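Long-range contacts in phosphoacetylglucosamine mutase (Aspergillus lentulus, PDB 5O9X), which catalyses the interconversion of N-acetylglucosamine 6-phosphate and N-acetylglucosamine 1-phosphate, a step on the route to UDP-N-acetylglucosamine: residues Ala14-Pro20 with Leu38-Tyr44; Gly47-Thr51 with Ala148-Ala154; Leu456-Leu460 with Tyr516-Arg522. The protein carries 1 engineered substitution. All blocks are in the same frame, centred on the assembly; numbering follows the deposited sequence.

Contacts 1 and 2 both use helix 40-56 of the N-terminal alpha/beta/alpha domain. Their centres are about 14 Å apart, and they touch where the backbone oxygen of Tyr-44 meets Ala-148 CB. Contact 1 lays the loop after helix 4-14 on the start of that helix; contact 2, next along the chain, packs the turn at 47-51 against the end of helix 138-151. Contact 3 comes last, in the antiparallel sheet of the C-terminal domain, its centre about 43 Å from that of contact 1 and about 47 Å from that of contact 2, which lies on the opposite side of the chain's centre. The contacts thus belong to the first and last domains of a phosphohexomutase, whose domains together surround the sugar phosphate.

Contact 1 of 3, residues Ala14-Pro20 with Leu38-Tyr44; sequences ALQYAKP and LLNTVVY
The side chain of Tyr-17 crosses that of Tyr-44 at about a right angle, while its CB touches Thr-41, where the loop after helix 4-14 runs over the start of helix 40-56 in the N-terminal alpha/beta/alpha domain of the phosphohexomutase fold. The two tyrosine rings meet obliquely, with planes 51° apart and CE2 of Tyr-17 3.6 Å from CD1 of Tyr-44. Tyr-44 can reach the loop because its CG is anti to the backbone N (chi1 -172°), which carries the ring out from the helix. Ala-14 CA lies over one face of that ring, toward the rim, and its CB is 3.8 Å from CE2 of Tyr-44; its small methyl suits so close an approach. The hydroxyl of Tyr-44 is hydrogen-bonded to the backbone oxygen of Ile-10, which ties the ring to helix 4-14.

Thr-41 presents its methyl to the loop: CG2 is 3.7 Å from Tyr-17 CB and also touches the backbone of Ala-18. Its OG1 faces the aliphatic start of Lys-19, whose amine leads away to a weak bond with the backbone oxygen of Asn-101. Further along, Pro-20 CB rests 3.8 Å from Leu-38 CD2. Asn-40 sets its amide at 61° to the Tyr-17 ring and divides its polar atoms: OD1 takes a bond from Arg-140, while ND2 donates to a water (3.2 Å) that also accepts from Ala-18 N at 3.0 Å.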
loop_
_atom_site.group_PDB
_atom_site.type_symbol
_atom_site.label_atom_id
_atom_site.label_comp_id
_atom_site.label_asym_id
_atom_site.label_seq_id
_atom_site.Cartn_x
_atom_site.Cartn_y
_atom_site.Cartn_z
ATOM N N ALA A 14 12.449 -12.784 -26.450
ATOM C CA ALA A 14 11.333 -13.656 -26.045
ATOM C C ALA A 14 11.529 -15.165 -26.281
ATOM O O ALA A 14 10.900 -15.974 -25.580
ATOM C CB ALA A 14 10.045 -13.200 -26.695
ATOM N N LEU A 15 12.391 -15.528 -27.248
ATOM C CA LEU A 15 12.782 -16.921 -27.559
ATOM C C LEU A 15 13.359 -17.637 -26.363
ATOM O O LEU A 15 13.310 -18.861 -26.299
ATOM C CB LEU A 15 13.812 -16.991 -28.735
ATOM C CG LEU A 15 13.480 -17.679 -30.090
ATOM C CD1 LEU A 15 14.394 -17.241 -31.238
ATOM C CD2 LEU A 15 13.467 -19.215 -29.994
ATOM N N GLN A 16 13.909 -16.878 -25.414
ATOM C CA GLN A 16 14.556 -17.459 -24.239
ATOM C C GLN A 16 13.571 -18.027 -23.222
ATOM O O GLN A 16 13.960 -18.746 -22.287
ATOM C CB GLN A 16 15.422 -16.411 -23.569
ATOM C CG GLN A 16 16.604 -15.963 -24.403
ATOM C CD GLN A 16 17.874 -16.045 -23.582
ATOM O OE1 GLN A 16 18.497 -17.110 -23.483
ATOM N NE2 GLN A 16 18.252 -14.927 -22.960
ATOM N N TYR A 17 12.297 -17.700 -23.407
ATOM C CA TYR A 17 11.254 -18.018 -22.413
ATOM C C TYR A 17 10.177 -18.898 -23.019
ATOM O O TYR A 17 10.142 -19.107 -24.219
ATOM C CB TYR A 17 10.675 -16.724 -21.753
ATOM C CG TYR A 17 11.772 -15.714 -21.402
ATOM C CD1 TYR A 17 12.780 -16.053 -20.516
ATOM C CD2 TYR A 17 11.821 -14.454 -22.025
ATOM C CE1 TYR A 17 13.832 -15.182 -20.255
ATOM C CE2 TYR A 17 12.835 -13.560 -21.740
ATOM C CZ TYR A 17 13.836 -13.929 -20.855
ATOM O OH TYR A 17 14.854 -13.061 -20.568
ATOM N N ALA A 18 9.345 -19.457 -22.165
ATOM C CA ALA A 18 8.221 -20.292 -22.577
ATOM C C ALA A 18 7.051 -19.898 -21.689
ATOM O O ALA A 18 7.227 -19.829 -20.464
ATOM C CB ALA A 18 8.576 -21.771 -22.391
ATOM N N LYS A 19 5.886 -19.603 -22.282
ATOM C CA LYS A 19 4.663 -19.384 -21.510
ATOM C C LYS A 19 4.234 -20.667 -20.860
ATOM O O LYS A 19 4.323 -21.723 -21.495
ATOM C CB LYS A 19 3.501 -18.924 -22.370
ATOM C CG LYS A 19 3.631 -17.522 -22.869
ATOM C CD LYS A 19 2.369 -17.117 -23.576
ATOM C CE LYS A 19 1.490 -16.291 -22.676
ATOM N NZ LYS A 19 0.081 -16.675 -22.891
ATOM N N PRO A 20 3.756 -20.601 -19.597
ATOM C CA PRO A 20 3.173 -21.807 -19.001
ATOM C C PRO A 20 1.841 -22.151 -19.646
ATOM O O PRO A 20 1.020 -21.258 -19.925
ATOM C CB PRO A 20 2.969 -21.417 -17.509
ATOM C CG PRO A 20 2.987 -19.932 -17.474
ATOM C CD PRO A 20 3.821 -19.476 -18.634
ATOM N N LEU A 38 5.993 -19.037 -12.578
ATOM C CA LEU A 38 5.113 -18.657 -13.689
ATOM C C LEU A 38 5.419 -17.322 -14.329
ATOM O O LEU A 38 4.811 -16.974 -15.371
ATOM C CB LEU A 38 3.660 -18.623 -13.255
ATOM C CG LEU A 38 3.096 -19.930 -12.712
ATOM C CD1 LEU A 38 1.673 -19.754 -12.142
ATOM C CD2 LEU A 38 3.212 -21.088 -13.741
ATOM N N LEU A 39 6.358 -16.570 -13.746
ATOM C CA LEU A 39 6.489 -15.161 -14.052
ATOM C C LEU A 39 7.368 -14.712 -15.245
ATOM O O LEU A 39 7.232 -13.569 -15.697
ATOM C CB LEU A 39 6.903 -14.403 -12.788
ATOM C CG LEU A 39 5.658 -14.128 -11.929
ATOM C CD1 LEU A 39 6.157 -13.859 -10.505
ATOM C CD2 LEU A 39 4.841 -12.934 -12.497
ATOM N N ASN A 40 8.256 -15.554 -15.801
ATOM C CA ASN A 40 9.184 -14.973 -16.804
ATOM C C ASN A 40 8.508 -14.161 -17.955
ATOM O O ASN A 40 8.901 -13.014 -18.251
ATOM C CB ASN A 40 10.030 -16.089 -17.442
ATOM C CG ASN A 40 11.167 -16.542 -16.546
ATOM O OD1 ASN A 40 11.441 -15.968 -15.459
ATOM N ND2 ASN A 40 11.807 -17.600 -16.956
ATOM N N THR A 41 7.514 -14.760 -18.622
ATOM C CA THR A 41 6.986 -14.119 -19.817
ATOM C C THR A 41 6.178 -12.867 -19.425
ATOM O O THR A 41 6.100 -11.892 -20.180
ATOM C CB THR A 41 6.189 -15.079 -20.686
ATOM O OG1 THR A 41 4.987 -15.515 -20.025
ATOM C CG2 THR A 41 7.036 -16.312 -21.024
ATOM N N VAL A 42 5.597 -12.911 -18.229
ATOM C CA VAL A 42 4.835 -11.802 -17.664
ATOM C C VAL A 42 5.732 -10.573 -17.482
ATOM O O VAL A 42 5.397 -9.467 -17.910
ATOM C CB VAL A 42 4.178 -12.179 -16.299
ATOM C CG1 VAL A 42 3.462 -10.987 -15.712
ATOM C CG2 VAL A 42 3.114 -13.230 -16.497
ATOM N N VAL A 43 6.844 -10.776 -16.797
ATOM C CA VAL A 43 7.795 -9.729 -16.520
ATOM C C VAL A 43 8.350 -9.170 -17.859
ATOM O O VAL A 43 8.583 -7.947 -18.001
ATOM C CB VAL A 43 8.910 -10.286 -15.563
ATOM C CG1 VAL A 43 10.052 -9.296 -15.410
ATOM C CG2 VAL A 43 8.270 -10.629 -14.176
ATOM N N TYR A 44 8.631 -10.089 -18.783
ATOM C CA TYR A 44 9.120 -9.670 -20.113
ATOM C C TYR A 44 8.075 -8.740 -20.741
ATOM O O TYR A 44 8.421 -7.677 -21.218
ATOM C CB TYR A 44 9.343 -10.908 -21.005
ATOM C CG TYR A 44 10.012 -10.558 -22.291
ATOM C CD1 TYR A 44 11.375 -10.291 -22.324
ATOM C CD2 TYR A 44 9.251 -10.370 -23.448
ATOM C CE1 TYR A 44 11.998 -9.905 -23.508
ATOM C CE2 TYR A 44 9.868 -9.998 -24.654
ATOM C CZ TYR A 44 11.228 -9.786 -24.673
ATOM O OH TYR A 44 11.834 -9.388 -25.853
HETATM O O HOH W 1 10.504 -19.344 -19.348
#

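Contact 2 of 3, residues Gly47-Thr51 with Ala148-Ala154; sequences GLLAT and ALTATEA
Gly-47 and Ala-148 bring helix 40-56 and helix 138-151 together in a close helix-helix contact on one flank of the alpha/beta/alpha domain. Their CA atoms are only 5.1 Å apart, a separation that small residues permit: Gly-47 has no side chain to hold the helices apart, and Ala-148 CB sits directly against its CA, at 3.7 Å. Leu-48 fills in beside them, its CD1 touching both Ala-148 CB and, at 3.7 Å, Thr-152 CG2.

One turn on, Thr-51 and Thr-152 reach toward each other tip to tip, and their hydroxyls share a short hydrogen bond of 2.6 Å (OG1 to OG1). Threonine suits both places, since each adds a methyl to the packing: Thr-152 CG2 meets Leu-48, and Thr-51 CG2 lies against Thr-152 CB. The Thr-51 hydroxyl lies beside its own backbone N (chi1 -64°), near the oxygen of Gly-47, and Leu-149 CD2 packs 3.6 Å from that same OG1.

Just beyond Thr-152, helix 138-151 ends in a Schellman motif, with Glu-153 at positive phi, and the chain turns by way of Ala-154 into strand 155-161 at the edge of the sheet. Tyr-111 of helix 107-118 touches Leu-48, Thr-51 and Thr-152, while Ile-10 of helix 4-14 packs on Leu-48 and Thr-152.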
loop_
_atom_site.group_PDB
_atom_site.type_symbol
_atom_site.label_atom_id
_atom_site.label_comp_id
_atom_site.label_asym_id
_atom_site.label_seq_id
_atom_site.Cartn_x
_atom_site.Cartn_y
_atom_site.Cartn_z
ATOM N N GLY A 47 8.154 -5.303 -19.235
ATOM C CA GLY A 47 9.283 -4.471 -19.717
ATOM C C GLY A 47 8.843 -3.750 -21.023
ATOM O O GLY A 47 9.069 -2.564 -21.219
ATOM N N LEU A 48 8.207 -4.497 -21.898
ATOM C CA LEU A 48 7.584 -3.903 -23.115
ATOM C C LEU A 48 6.593 -2.777 -22.822
ATOM O O LEU A 48 6.721 -1.674 -23.394
ATOM C CB LEU A 48 6.953 -5.046 -23.901
ATOM C CG LEU A 48 7.857 -5.821 -24.872
ATOM C CD1 LEU A 48 9.315 -6.018 -24.516
ATOM C CD2 LEU A 48 7.201 -7.127 -25.266
ATOM N N LEU A 49 5.651 -3.017 -21.906
ATOM C CA LEU A 49 4.684 -2.004 -21.488
ATOM C C LEU A 49 5.321 -0.747 -20.866
ATOM O O LEU A 49 4.923 0.364 -21.211
ATOM C CB LEU A 49 3.668 -2.598 -20.535
ATOM C CG LEU A 49 2.522 -1.583 -20.374
ATOM C CD1 LEU A 49 1.621 -1.514 -21.602
ATOM C CD2 LEU A 49 1.712 -1.907 -19.173
ATOM N N ALA A 50 6.298 -0.940 -19.962
ATOM C CA ALA A 50 6.996 0.169 -19.335
ATOM C C ALA A 50 7.642 1.050 -20.415
ATOM O O ALA A 50 7.654 2.264 -20.263
ATOM C CB ALA A 50 8.089 -0.320 -18.325
ATOM N N THR A 51 8.211 0.436 -21.432
ATOM C CA THR A 51 8.860 1.206 -22.548
ATOM C C THR A 51 7.772 2.092 -23.254
ATOM O O THR A 51 7.944 3.303 -23.413
ATOM C CB THR A 51 9.506 0.282 -23.605
ATOM O OG1 THR A 51 10.577 -0.474 -23.036
ATOM C CG2 THR A 51 10.112 1.118 -24.783
ATOM N N ALA A 148 14.020 -7.448 -21.775
ATOM C CA ALA A 148 12.981 -6.640 -22.442
ATOM C C ALA A 148 13.414 -5.209 -22.725
ATOM O O ALA A 148 13.296 -4.767 -23.843
ATOM C CB ALA A 148 11.628 -6.633 -21.664
ATOM N N LEU A 149 13.933 -4.502 -21.716
ATOM C CA LEU A 149 14.323 -3.120 -21.849
ATOM C C LEU A 149 15.514 -2.914 -22.806
ATOM O O LEU A 149 15.589 -1.898 -23.514
ATOM C CB LEU A 149 14.629 -2.466 -20.466
ATOM C CG LEU A 149 13.347 -2.420 -19.554
ATOM C CD1 LEU A 149 13.761 -2.190 -18.118
ATOM C CD2 LEU A 149 12.334 -1.365 -20.036
ATOM N N THR A 150 16.394 -3.893 -22.847
ATOM C CA THR A 150 17.532 -3.805 -23.743
ATOM C C THR A 150 16.999 -3.988 -25.173
ATOM O O THR A 150 17.406 -3.261 -26.083
ATOM C CB THR A 150 18.587 -4.862 -23.442
ATOM O OG1 THR A 150 17.960 -6.140 -23.485
ATOM C CG2 THR A 150 19.139 -4.694 -22.108
ATOM N N ALA A 151 16.051 -4.912 -25.341
ATOM C CA ALA A 151 15.460 -5.174 -26.655
ATOM C C ALA A 151 14.754 -3.931 -27.199
ATOM O O ALA A 151 14.924 -3.575 -28.357
ATOM C CB ALA A 151 14.547 -6.391 -26.619
ATOM N N THR A 152 14.028 -3.223 -26.347
ATOM C CA THR A 152 13.250 -2.115 -26.802
ATOM C C THR A 152 14.114 -0.879 -26.752
ATOM O O THR A 152 13.638 0.172 -27.105
ATOM C CB THR A 152 11.979 -1.876 -25.919
ATOM O OG1 THR A 152 12.378 -1.643 -24.561
ATOM C CG2 THR A 152 11.069 -3.048 -25.946
ATOM N N GLU A 153 15.369 -1.006 -26.324
ATOM C CA GLU A 153 16.349 0.114 -26.298
ATOM C C GLU A 153 15.973 1.217 -25.280
ATOM O O GLU A 153 16.288 2.412 -25.452
ATOM C CB GLU A 153 16.586 0.717 -27.723
ATOM C CG GLU A 153 17.123 -0.288 -28.730
ATOM C CD GLU A 153 17.141 0.240 -30.179
ATOM O OE1 GLU A 153 16.872 1.435 -30.418
ATOM O OE2 GLU A 153 17.371 -0.571 -31.104
ATOM N N ALA A 154 15.283 0.832 -24.209
ATOM C CA ALA A 154 15.019 1.805 -23.173
ATOM C C ALA A 154 16.380 2.085 -22.477
ATOM O O ALA A 154 17.249 1.189 -22.421
ATOM C CB ALA A 154 13.985 1.224 -22.162
#

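Contact 3 of 3, residues Leu456-Leu460 with Tyr516-Arg522; sequences LPSRL and YAEAASR
Arg-522 NH1 donates a bond of 2.8 Å to the backbone oxygen of Ser-458, from above the carbonyl plane. Its CG is anti to the backbone N (chi1 179°), and bends at the next two torsions turn the guanidinium back to that carbonyl; NH2 shares a water with Ser-458 N. Asp-526 OD1 forms salt bridges with Arg-522 NH1 and Arg-459 NE, drawing the two arginines together.

Arg-459 and Ala-517 form a hydrogen-bonded pair, with Arg-459 N to Ala-517 O at 2.9 Å and Ala-517 N to Arg-459 O at 3.0 Å. Ala-519 N extends the ladder to Pro-457 O (3.1 Å). The Pro-457 nitrogen, with no hydrogen to give, lies near Ala-519 O without bonding, so proline suits a place where its carbonyl alone bonds across the pair.

On the face of Ser-458 and Leu-460, the Tyr-516 hydroxyl donates to Glu-518 OE1 at 2.6 Å; OE1 also accepts from Gly-342 N, and OE2 forms a salt bridge with Arg-501. Ser-458 is small enough for its CB to come 3.5 Å from Tyr-516 OH, and its OG bonds to Gln-266. Leu-460 CD2 meets the Tyr-516 ring edge, 3.8 Å from CD1; the Leu-460 side chain is about 8 Å from the bound glucose 1,6-bisphosphate. Beyond the paired residues, Pro-457 CB lies over one face of the Arg-522 guanidinium, toward its rim.

This is the antiparallel sheet of the phosphohexomutase C-terminal domain, with helix 522-539 packed on Ala-517 through Leu-528 and Ala-529.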
loop_
_atom_site.group_PDB
_atom_site.type_symbol
_atom_site.label_atom_id
_atom_site.label_comp_id
_atom_site.label_asym_id
_atom_site.label_seq_id
_atom_site.Cartn_x
_atom_site.Cartn_y
_atom_site.Cartn_z
ATOM N N LEU A 456 -15.606 -3.256 16.863
ATOM C CA LEU A 456 -16.479 -4.474 16.881
ATOM C C LEU A 456 -15.613 -5.720 16.687
ATOM O O LEU A 456 -14.729 -5.716 15.847
ATOM C CB LEU A 456 -17.489 -4.399 15.722
ATOM C CG LEU A 456 -18.471 -3.225 15.864
ATOM C CD1 LEU A 456 -19.330 -3.150 14.583
ATOM C CD2 LEU A 456 -19.391 -3.406 17.066
ATOM N N PRO A 457 -15.843 -6.791 17.475
ATOM C CA PRO A 457 -15.166 -8.071 17.209
ATOM C C PRO A 457 -15.327 -8.399 15.736
ATOM O O PRO A 457 -16.433 -8.240 15.189
ATOM C CB PRO A 457 -15.947 -9.064 18.099
ATOM C CG PRO A 457 -16.208 -8.180 19.368
ATOM C CD PRO A 457 -16.636 -6.837 18.732
ATOM N N SER A 458 -14.226 -8.783 15.089
ATOM C CA SER A 458 -14.291 -9.097 13.651
ATOM C C SER A 458 -13.445 -10.301 13.309
ATOM O O SER A 458 -12.631 -10.803 14.139
ATOM C CB SER A 458 -13.828 -7.878 12.840
ATOM O OG SER A 458 -12.431 -7.667 13.019
ATOM N N ARG A 459 -13.577 -10.748 12.065
ATOM C CA ARG A 459 -12.917 -11.994 11.674
ATOM C C ARG A 459 -12.741 -11.993 10.182
ATOM O O ARG A 459 -13.668 -11.610 9.476
ATOM C CB ARG A 459 -13.824 -13.205 12.126
ATOM C CG ARG A 459 -13.388 -14.561 11.602
ATOM C CD ARG A 459 -12.154 -15.119 12.235
ATOM N NE ARG A 459 -12.243 -15.070 13.733
ATOM C CZ ARG A 459 -11.470 -15.776 14.556
ATOM N NH1 ARG A 459 -10.589 -16.630 14.044
ATOM N NH2 ARG A 459 -11.560 -15.640 15.883
ATOM N N LEU A 460 -11.553 -12.408 9.717
ATOM C CA LEU A 460 -11.317 -12.678 8.271
ATOM C C LEU A 460 -11.199 -14.164 8.051
ATOM O O LEU A 460 -10.567 -14.862 8.879
ATOM C CB LEU A 460 -9.997 -12.018 7.789
ATOM C CG LEU A 460 -10.086 -10.468 7.602
ATOM C CD1 LEU A 460 -8.709 -9.792 7.600
ATOM C CD2 LEU A 460 -10.910 -10.025 6.353
ATOM N N TYR A 516 -15.232 -11.360 5.325
ATOM C CA TYR A 516 -15.063 -10.523 6.508
ATOM C C TYR A 516 -16.388 -10.555 7.264
ATOM O O TYR A 516 -17.471 -10.518 6.651
ATOM C CB TYR A 516 -14.771 -9.088 5.991
ATOM C CG TYR A 516 -14.786 -8.073 7.155
ATOM C CD1 TYR A 516 -13.656 -7.949 7.968
ATOM C CD2 TYR A 516 -15.977 -7.347 7.500
ATOM C CE1 TYR A 516 -13.642 -7.028 9.087
ATOM C CE2 TYR A 516 -15.971 -6.437 8.625
ATOM C CZ TYR A 516 -14.801 -6.310 9.401
ATOM O OH TYR A 516 -14.765 -5.456 10.540
ATOM N N ALA A 517 -16.328 -10.589 8.611
ATOM C CA ALA A 517 -17.533 -10.434 9.390
ATOM C C ALA A 517 -17.171 -9.606 10.625
ATOM O O ALA A 517 -16.104 -9.782 11.165
ATOM C CB ALA A 517 -18.153 -11.786 9.777
ATOM N N GLU A 518 -18.088 -8.770 11.052
ATOM C CA GLU A 518 -18.028 -8.124 12.346
ATOM C C GLU A 518 -19.419 -8.294 13.041
ATOM O O GLU A 518 -20.453 -8.458 12.370
ATOM C CB GLU A 518 -17.605 -6.661 12.224
ATOM C CG GLU A 518 -18.598 -5.816 11.405
ATOM C CD GLU A 518 -18.146 -4.370 11.197
ATOM O OE1 GLU A 518 -16.887 -4.138 11.209
ATOM O OE2 GLU A 518 -19.040 -3.497 10.940
ATOM N N ALA A 519 -19.412 -8.289 14.371
ATOM C CA ALA A 519 -20.680 -8.182 15.111
ATOM C C ALA A 519 -20.368 -7.598 16.497
ATOM O O ALA A 519 -19.193 -7.341 16.790
ATOM C CB ALA A 519 -21.330 -9.580 15.214
ATOM N N ALA A 520 -21.363 -7.516 17.388
ATOM C CA ALA A 520 -21.133 -6.861 18.688
ATOM C C ALA A 520 -20.350 -7.689 19.658
ATOM O O ALA A 520 -19.770 -7.158 20.603
ATOM C CB ALA A 520 -22.492 -6.476 19.294
ATOM N N SER A 521 -20.303 -9.011 19.459
ATOM C CA SER A 521 -19.640 -9.893 20.395
ATOM C C SER A 521 -18.770 -10.897 19.626
ATOM O O SER A 521 -19.003 -11.134 18.412
ATOM C CB SER A 521 -20.685 -10.642 21.300
ATOM O OG SER A 521 -21.326 -11.673 20.537
ATOM N N ARG A 522 -17.741 -11.441 20.304
ATOM C CA ARG A 522 -16.800 -12.405 19.705
ATOM C C ARG A 522 -17.517 -13.660 19.130
ATOM O O ARG A 522 -17.207 -14.088 17.985
ATOM C CB ARG A 522 -15.745 -12.855 20.745
ATOM C CG ARG A 522 -14.683 -13.890 20.310
ATOM C CD ARG A 522 -14.188 -13.813 18.824
ATOM N NE ARG A 522 -13.485 -12.601 18.648
ATOM C CZ ARG A 522 -13.291 -11.908 17.529
ATOM N NH1 ARG A 522 -13.658 -12.314 16.309
ATOM N NH2 ARG A 522 -12.623 -10.826 17.684
HETATM O O HOH W 2 -12.009 -5.087 12.347
HETATM O O HOH W 3 -11.651 -8.464 16.602
#